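Local structure of 3-deoxy-d-manno-octulosonic-acid transferase (Acinetobacter baumannii, 4BFC) at residues A48-E54 and F133-N139; Q43-I47 and W192-L196. The protein probably transfers Kdo from CMP-Kdo to lipid A precursors during lipopolysaccharide assembly, the part described here being its C-terminal CMP-Kdo-binding domain. All blocks are in the same frame, centred on the assembly; numbering follows the deposited sequence.

Interaction 1: residues A48-E54 and F133-N139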
ATOM      1  N   ALA A  48      14.992  -8.014   2.924  1.00 16.48           N
ATOM      2  CA  ALA A  48      14.156  -7.805   1.713  1.00 16.34           C
ATOM      3  C   ALA A  48      12.777  -7.382   2.086  1.00 17.37           C
ATOM      4  O   ALA A  48      12.185  -7.893   3.042  1.00 16.52           O
ATOM      5  CB  ALA A  48      14.109  -9.091   0.895  1.00 18.30           C
ATOM      6  N   SER A  49      12.237  -6.440   1.298  1.00 16.88           N
ATOM      7  CA  SER A  49      10.874  -5.923   1.571  1.00 15.72           C
ATOM      8  C   SER A  49      10.686  -5.392   2.998  1.00 16.41           C
ATOM      9  O   SER A  49       9.686  -5.679   3.670  1.00 17.45           O
ATOM     10  CB  SER A  49       9.826  -6.962   1.219  1.00 16.04           C
ATOM     11  OG  SER A  49       9.920  -7.265  -0.154  1.00 18.14           O
ATOM     12  N   THR A  50      11.644  -4.609   3.449  1.00 14.88           N
ATOM     13  CA  THR A  50      11.681  -4.127   4.815  1.00 17.36           C
ATOM     14  C   THR A  50      10.794  -2.906   4.993  1.00 17.88           C
ATOM     15  O   THR A  50      10.532  -2.121   4.060  1.00 18.77           O
ATOM     16  CB  THR A  50      13.115  -3.767   5.273  1.00 16.32           C
ATOM     17  OG1 THR A  50      13.726  -2.914   4.306  1.00 16.60           O
ATOM     18  CG2 THR A  50      13.957  -5.070   5.420  1.00 21.74           C
ATOM     19  N   HIS A  51      10.327  -2.767   6.233  1.00 15.52           N
ATOM     20  CA  HIS A  51       9.601  -1.605   6.784  1.00 18.02           C
ATOM     21  C   HIS A  51      10.304  -1.069   8.003  1.00 18.65           C
ATOM     22  O   HIS A  51      11.019  -1.848   8.673  1.00 20.18           O
ATOM     23  CB  HIS A  51       8.210  -2.034   7.261  1.00 18.03           C
ATOM     24  CG  HIS A  51       7.288  -2.597   6.193  1.00 19.37           C
ATOM     25  ND1 HIS A  51       6.024  -2.143   6.028  1.00 23.21           N
ATOM     26  CD2 HIS A  51       7.479  -3.598   5.242  1.00 18.89           C
ATOM     27  CE1 HIS A  51       5.428  -2.889   5.046  1.00 21.40           C
ATOM     28  NE2 HIS A  51       6.313  -3.747   4.571  1.00 20.16           N
ATOM     29  N   ALA A  52      10.047   0.204   8.374  1.00 19.95           N
ATOM     30  CA  ALA A  52      10.567   0.773   9.633  1.00 21.38           C
ATOM     31  C   ALA A  52       9.922  -0.034  10.770  1.00 22.03           C
ATOM     32  O   ALA A  52       8.725  -0.338  10.720  1.00 21.88           O
ATOM     33  CB  ALA A  52      10.196   2.222   9.768  1.00 21.05           C
ATOM     34  N   PRO A  53      10.676  -0.377  11.816  1.00 22.37           N
ATOM     35  CA  PRO A  53      12.075  -0.019  12.188  1.00 21.48           C
ATOM     36  C   PRO A  53      13.031  -1.190  11.884  1.00 20.32           C
ATOM     37  O   PRO A  53      14.136  -1.285  12.455  1.00 21.28           O
ATOM     38  CB  PRO A  53      11.944   0.163  13.709  1.00 23.02           C
ATOM     39  CG  PRO A  53      11.033  -0.925  14.078  1.00 26.37           C
ATOM     40  CD  PRO A  53       9.981  -0.993  12.969  1.00 23.27           C
ATOM     41  N   GLU A  54      12.647  -2.042  10.960  1.00 17.20           N
ATOM     42  CA  GLU A  54      13.420  -3.295  10.661  1.00 19.81           C
ATOM     43  C   GLU A  54      14.857  -2.986  10.165  1.00 19.70           C
ATOM     44  O   GLU A  54      15.778  -3.712  10.547  1.00 21.00           O
ATOM     45  CB  GLU A  54      12.720  -4.166   9.654  1.00 20.99           C
ATOM     46  CG  GLU A  54      11.379  -4.704  10.113  1.00 18.49           C
ATOM     47  CD  GLU A  54      10.696  -5.568   9.058  1.00 18.23           C
ATOM     48  OE1 GLU A  54      10.697  -5.178   7.836  1.00 18.76           O
ATOM     49  OE2 GLU A  54      10.205  -6.661   9.401  1.00 19.27           O
ATOM     50  N   PHE A 133      16.367 -12.364   5.047  1.00 17.50           N
ATOM     51  CA  PHE A 133      15.246 -12.084   5.916  1.00 17.36           C
ATOM     52  C   PHE A 133      14.156 -11.339   5.103  1.00 15.18           C
ATOM     53  O   PHE A 133      14.444 -10.364   4.451  1.00 16.84           O
ATOM     54  CB  PHE A 133      15.726 -11.155   7.024  1.00 18.57           C
ATOM     55  CG  PHE A 133      14.629 -10.499   7.842  1.00 17.73           C
ATOM     56  CD1 PHE A 133      13.891 -11.158   8.844  1.00 17.12           C
ATOM     57  CD2 PHE A 133      14.207  -9.193   7.492  1.00 18.70           C
ATOM     58  CE1 PHE A 133      12.874 -10.486   9.546  1.00 17.54           C
ATOM     59  CE2 PHE A 133      13.179  -8.515   8.177  1.00 20.27           C
ATOM     60  CZ  PHE A 133      12.513  -9.168   9.261  1.00 19.86           C
ATOM     61  N   VAL A 134      12.929 -11.835   5.198  1.00 15.12           N
ATOM     62  CA  VAL A 134      11.765 -11.227   4.508  1.00 16.44           C
ATOM     63  C   VAL A 134      10.991 -10.390   5.506  1.00 17.69           C
ATOM     64  O   VAL A 134      10.431 -10.896   6.496  1.00 16.70           O
ATOM     65  CB  VAL A 134      10.861 -12.279   3.814  1.00 18.42           C
ATOM     66  CG1 VAL A 134       9.653 -11.530   3.149  1.00 17.41           C
ATOM     67  CG2 VAL A 134      11.688 -13.033   2.750  1.00 18.79           C
ATOM     68  N   GLY A 135      10.974  -9.094   5.207  1.00 15.87           N
ATOM     69  CA  GLY A 135      10.473  -8.059   6.130  1.00 16.30           C
ATOM     70  C   GLY A 135       8.953  -7.846   6.157  1.00 15.15           C
ATOM     71  O   GLY A 135       8.114  -8.658   5.687  1.00 19.05           O
ATOM     72  N   GLY A 136       8.574  -6.712   6.723  1.00 16.47           N
ATOM     73  CA  GLY A 136       7.155  -6.574   7.040  1.00 17.29           C
ATOM     74  C   GLY A 136       6.725  -7.481   8.191  1.00 17.57           C
ATOM     75  O   GLY A 136       5.534  -7.633   8.439  1.00 18.50           O
ATOM     76  N   SER A 137       7.689  -8.046   8.928  1.00 19.88           N
ATOM     77  CA  SER A 137       7.392  -9.182   9.820  1.00 19.54           C
ATOM     78  C   SER A 137       7.928  -8.985  11.257  1.00 21.60           C
ATOM     79  O   SER A 137       7.485  -9.756  12.130  1.00 23.35           O
ATOM     80  CB  SER A 137       7.876 -10.523   9.228  1.00 17.68           C
ATOM     81  OG  SER A 137       9.332 -10.537   9.012  1.00 20.87           O
ATOM     82  N   LEU A 138       8.851  -8.021  11.430  1.00 20.26           N
ATOM     83  CA  LEU A 138       9.276  -7.521  12.776  1.00 22.95           C
ATOM     84  C   LEU A 138       8.580  -6.235  13.201  1.00 24.36           C
ATOM     85  O   LEU A 138       8.480  -5.983  14.399  1.00 25.82           O
ATOM     86  CB  LEU A 138      10.807  -7.417  12.886  1.00 20.79           C
ATOM     87  CG  LEU A 138      11.638  -8.684  12.950  1.00 23.67           C
ATOM     88  CD1 LEU A 138      13.091  -8.290  12.729  1.00 21.88           C
ATOM     89  CD2 LEU A 138      11.417  -9.295  14.321  1.00 27.28           C
ATOM     90  N   ASN A 139       8.115  -5.389  12.244  1.00 20.00           N
ATOM     91  CA  ASN A 139       7.325  -4.255  12.617  1.00 22.79           C
ATOM     92  C   ASN A 139       5.973  -4.612  13.207  1.00 21.36           C
ATOM     93  O   ASN A 139       5.568  -5.784  13.221  1.00 24.00           O
ATOM     94  CB  ASN A 139       7.190  -3.267  11.433  1.00 21.92           C
ATOM     95  CG  ASN A 139       6.585  -3.904  10.220  1.00 22.37           C
ATOM     96  OD1 ASN A 139       6.961  -5.018   9.784  1.00 22.87           O
ATOM     97  ND2 ASN A 139       5.607  -3.221   9.654  1.00 27.56           N
TER
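E54 drives its carboxylate against the loop 135-139, where three N-H groups of that loop and the N-H of H51 hold it. E54 OE1 takes G136 N on its syn side at 2.8 Å and, within its own segment, H51 N on its anti side. E54 OE2 accepts S137 N (syn) and L138 N (anti, 2.8 Å), the latter nearly straight at 168°. All four donors are tilted from the carboxylate plane, S137 N the most (32°). With CG anti to the carbonyl carbon (chi1 -64°) and the chain extended beyond it, the acid reaches across the gap, and two bonds on each oxygen fix its rotation. So many N-H dipoles would probably stabilise a negative charge. E54 OE2 also lies at the edge of the F133 ring, 3.4 Å from CZ. G135 CA is close as well, 3.4 Å from E54 OE1. Behind the loop, A48 and V134 form a parallel bridge, A48 N to F133 O (2.9 Å) and G135 N to A48 O (2.8 Å).

Toward solvent the fit relaxes to van der Waals contact. H51 CD2 lies 3.5 Å from G136 CA, and N139 CB meets P53 CD at 3.9 Å. H51 NE2 is hydrogen-bonded to H145, beside a bound sulfate. Two neighbouring parallel strands thus end in loops at the C-terminal edge of a Rossmann-like sheet, where GT-B glycosyltransferases bind the nucleotide-sugar donor, consistent with a CMP-Kdo-binding domain.

Interaction 2: residues Q43-I47 and W192-L196; sequences QVVTI and WLACL
The W192 indole lies beneath the strand with V45 over one face and I47 at its edge. V45 CB stands 3.8 Å from the centroid of the six-membered ring and 20° off its normal, a CH-pi contact displaced toward the rim, while CG2 of the same valine closes on W192 CZ3 at 3.3 Å. Near the ring plane, I47 CG2 comes to 3.4 Å from W192 CH2, the two side chains crossing at about a right angle. T46 O also approaches W192 CZ2 obliquely, at 3.4 Å. With CG anti to the carbonyl carbon (chi1 -84°), the indole reaches out from the helix and under the strand. One helical turn on, L196 extends the apolar strip, its CD1 meeting V45 CG1 at 4.1 Å.

The short axes approach to 10.6 Å at 146°, so segments 43-47 and 192-196 run roughly antiparallel, at a spacing usual for a helix packed on a sheet. W192 NE1 is hydrogen-bonded to C132 O, which ties the indole to the next strand, 131-134, where V131 and F133 also touch it. On the other flank, L62 of helix 54-68 packs against both V45 and W192, so helices 54-68 and 185-197 meet over this part of the parallel sheet.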
ATOM      1  N   GLN A  43      30.249 -12.944   1.923  1.00 19.96           N
ATOM      2  CA  GLN A  43      29.014 -13.592   2.428  0.70 18.16           C
ATOM      3  C   GLN A  43      27.903 -12.540   2.363  1.00 19.11           C
ATOM      4  O   GLN A  43      27.918 -11.565   3.109  1.00 20.25           O
ATOM      5  CB  GLN A  43      29.175 -14.087   3.842  0.70 23.64           C
ATOM      6  CG  GLN A  43      30.124 -15.243   3.920  0.70 22.46           C
ATOM      7  CD  GLN A  43      30.397 -15.633   5.362  0.70 28.01           C
ATOM      8  OE1 GLN A  43      30.629 -14.785   6.236  0.70 26.62           O
ATOM      9  NE2 GLN A  43      30.322 -16.920   5.621  0.70 26.93           N
ATOM     10  N   VAL A  44      26.959 -12.797   1.437  1.00 21.14           N
ATOM     11  CA  VAL A  44      25.888 -11.810   1.158  1.00 18.57           C
ATOM     12  C   VAL A  44      24.625 -12.156   1.961  1.00 18.06           C
ATOM     13  O   VAL A  44      24.074 -13.288   1.792  1.00 19.08           O
ATOM     14  CB  VAL A  44      25.520 -11.827  -0.322  1.00 20.09           C
ATOM     15  CG1 VAL A  44      24.406 -10.796  -0.593  1.00 18.35           C
ATOM     16  CG2 VAL A  44      26.803 -11.451  -1.105  1.00 21.54           C
ATOM     17  N   VAL A  45      24.250 -11.227   2.839  1.00 16.76           N
ATOM     18  CA  VAL A  45      23.029 -11.376   3.669  1.00 18.33           C
ATOM     19  C   VAL A  45      22.049 -10.295   3.203  1.00 17.24           C
ATOM     20  O   VAL A  45      22.473  -9.122   3.074  1.00 20.27           O
ATOM     21  CB  VAL A  45      23.354 -11.318   5.190  1.00 20.65           C
ATOM     22  CG1 VAL A  45      24.482 -12.326   5.499  1.00 23.29           C
ATOM     23  CG2 VAL A  45      23.777  -9.950   5.730  1.00 22.40           C
ATOM     24  N   THR A  46      20.779 -10.673   3.052  1.00 17.79           N
ATOM     25  CA  THR A  46      19.850  -9.683   2.453  1.00 18.52           C
ATOM     26  C   THR A  46      18.631  -9.423   3.348  1.00 17.38           C
ATOM     27  O   THR A  46      17.986 -10.423   3.839  1.00 18.75           O
ATOM     28  CB  THR A  46      19.466 -10.238   1.082  1.00 18.83           C
ATOM     29  OG1 THR A  46      20.614 -10.177   0.242  1.00 20.77           O
ATOM     30  CG2 THR A  46      18.318  -9.437   0.371  1.00 20.70           C
ATOM     31  N   ILE A  47      18.250  -8.174   3.583  1.00 16.43           N
ATOM     32  CA  ILE A  47      17.004  -7.885   4.229  1.00 15.53           C
ATOM     33  C   ILE A  47      16.074  -7.309   3.133  1.00 16.08           C
ATOM     34  O   ILE A  47      16.396  -6.305   2.495  1.00 17.96           O
ATOM     35  CB  ILE A  47      17.035  -6.953   5.448  1.00 17.90           C
ATOM     36  CG1 ILE A  47      17.608  -5.566   5.081  1.00 17.11           C
ATOM     37  CG2 ILE A  47      17.901  -7.570   6.558  1.00 20.92           C
ATOM     38  CD1 ILE A  47      17.805  -4.600   6.250  1.00 21.59           C
ATOM     39  N   TRP A 192      21.362 -15.982  11.067  1.00 22.62           N
ATOM     40  CA  TRP A 192      22.161 -15.818   9.869  1.00 20.25           C
ATOM     41  C   TRP A 192      23.591 -16.312  10.129  1.00 19.59           C
ATOM     42  O   TRP A 192      24.117 -17.051   9.328  1.00 22.64           O
ATOM     43  CB  TRP A 192      22.255 -14.363   9.486  1.00 22.07           C
ATOM     44  CG  TRP A 192      21.076 -13.880   8.680  1.00 21.79           C
ATOM     45  CD1 TRP A 192      20.007 -14.585   8.136  1.00 22.03           C
ATOM     46  CD2 TRP A 192      20.924 -12.513   8.257  1.00 21.70           C
ATOM     47  NE1 TRP A 192      19.161 -13.699   7.409  1.00 22.07           N
ATOM     48  CE2 TRP A 192      19.680 -12.433   7.489  1.00 20.92           C
ATOM     49  CE3 TRP A 192      21.684 -11.353   8.452  1.00 20.36           C
ATOM     50  CZ2 TRP A 192      19.293 -11.256   6.881  1.00 20.80           C
ATOM     51  CZ3 TRP A 192      21.234 -10.160   7.887  1.00 22.26           C
ATOM     52  CH2 TRP A 192      20.069 -10.119   7.127  1.00 22.15           C
ATOM     53  N   LEU A 193      24.184 -15.881  11.237  1.00 23.93           N
ATOM     54  CA  LEU A 193      25.593 -16.249  11.448  1.00 21.78           C
ATOM     55  C   LEU A 193      25.760 -17.751  11.601  1.00 23.42           C
ATOM     56  O   LEU A 193      26.776 -18.326  11.132  1.00 23.96           O
ATOM     57  CB  LEU A 193      26.176 -15.448  12.590  1.00 21.71           C
ATOM     58  CG  LEU A 193      26.217 -13.960  12.384  1.00 26.33           C
ATOM     59  CD1 LEU A 193      26.578 -13.306  13.699  1.00 27.82           C
ATOM     60  CD2 LEU A 193      27.221 -13.641  11.265  1.00 31.25           C
ATOM     61  N   ALA A 194      24.782 -18.353  12.265  1.00 23.17           N
ATOM     62  CA  ALA A 194      24.761 -19.813  12.382  1.00 24.84           C
ATOM     63  C   ALA A 194      24.625 -20.479  11.028  1.00 23.02           C
ATOM     64  O   ALA A 194      25.399 -21.336  10.691  1.00 25.33           O
ATOM     65  CB  ALA A 194      23.661 -20.242  13.321  1.00 25.46           C
ATOM     66  N   CYS A 195      23.690 -20.006  10.173  1.00 25.44           N
ATOM     67  CA  CYS A 195      23.549 -20.608   8.839  1.00 24.20           C
ATOM     68  C   CYS A 195      24.836 -20.539   8.024  1.00 24.96           C
ATOM     69  O   CYS A 195      25.233 -21.484   7.320  1.00 24.81           O
ATOM     70  CB  CYS A 195      22.442 -19.890   8.041  1.00 29.26           C
ATOM     71  SG  CYS A 195      20.756 -20.215   8.603  1.00 30.24           S
ATOM     72  N   LEU A 196      25.516 -19.428   8.143  1.00 21.43           N
ATOM     73  CA  LEU A 196      26.692 -19.218   7.326  1.00 21.93           C
ATOM     74  C   LEU A 196      27.785 -20.133   7.814  1.00 23.33           C
ATOM     75  O   LEU A 196      28.610 -20.529   7.023  1.00 25.41           O
ATOM     76  CB  LEU A 196      27.138 -17.765   7.391  1.00 22.32           C
ATOM     77  CG  LEU A 196      26.273 -16.702   6.699  1.00 21.67           C
ATOM     78  CD1 LEU A 196      26.748 -15.319   7.126  1.00 20.73           C
ATOM     79  CD2 LEU A 196      26.304 -16.972   5.176  1.00 21.79           C
TER

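Both contacts are largely buried and use strand 43-50, yet their centres lie 16 Å apart on opposite sides of the chain's centre. Interaction 2 joins the sheet to a covering helix mainly through apolar side chains and a CH-pi contact, with no hydrogen bond between its segments, whereas interaction 1 joins neighbouring strands and the loops after them through backbone N-H groups, one carboxylate and a partly exposed margin. F133 connects the two: its N lies 2.8 Å from T46 O, a probable hydrogen bond. In these contacts, apolar packing follows the first part of strand 43-50, and polar N-H contacts appear where the loops begin.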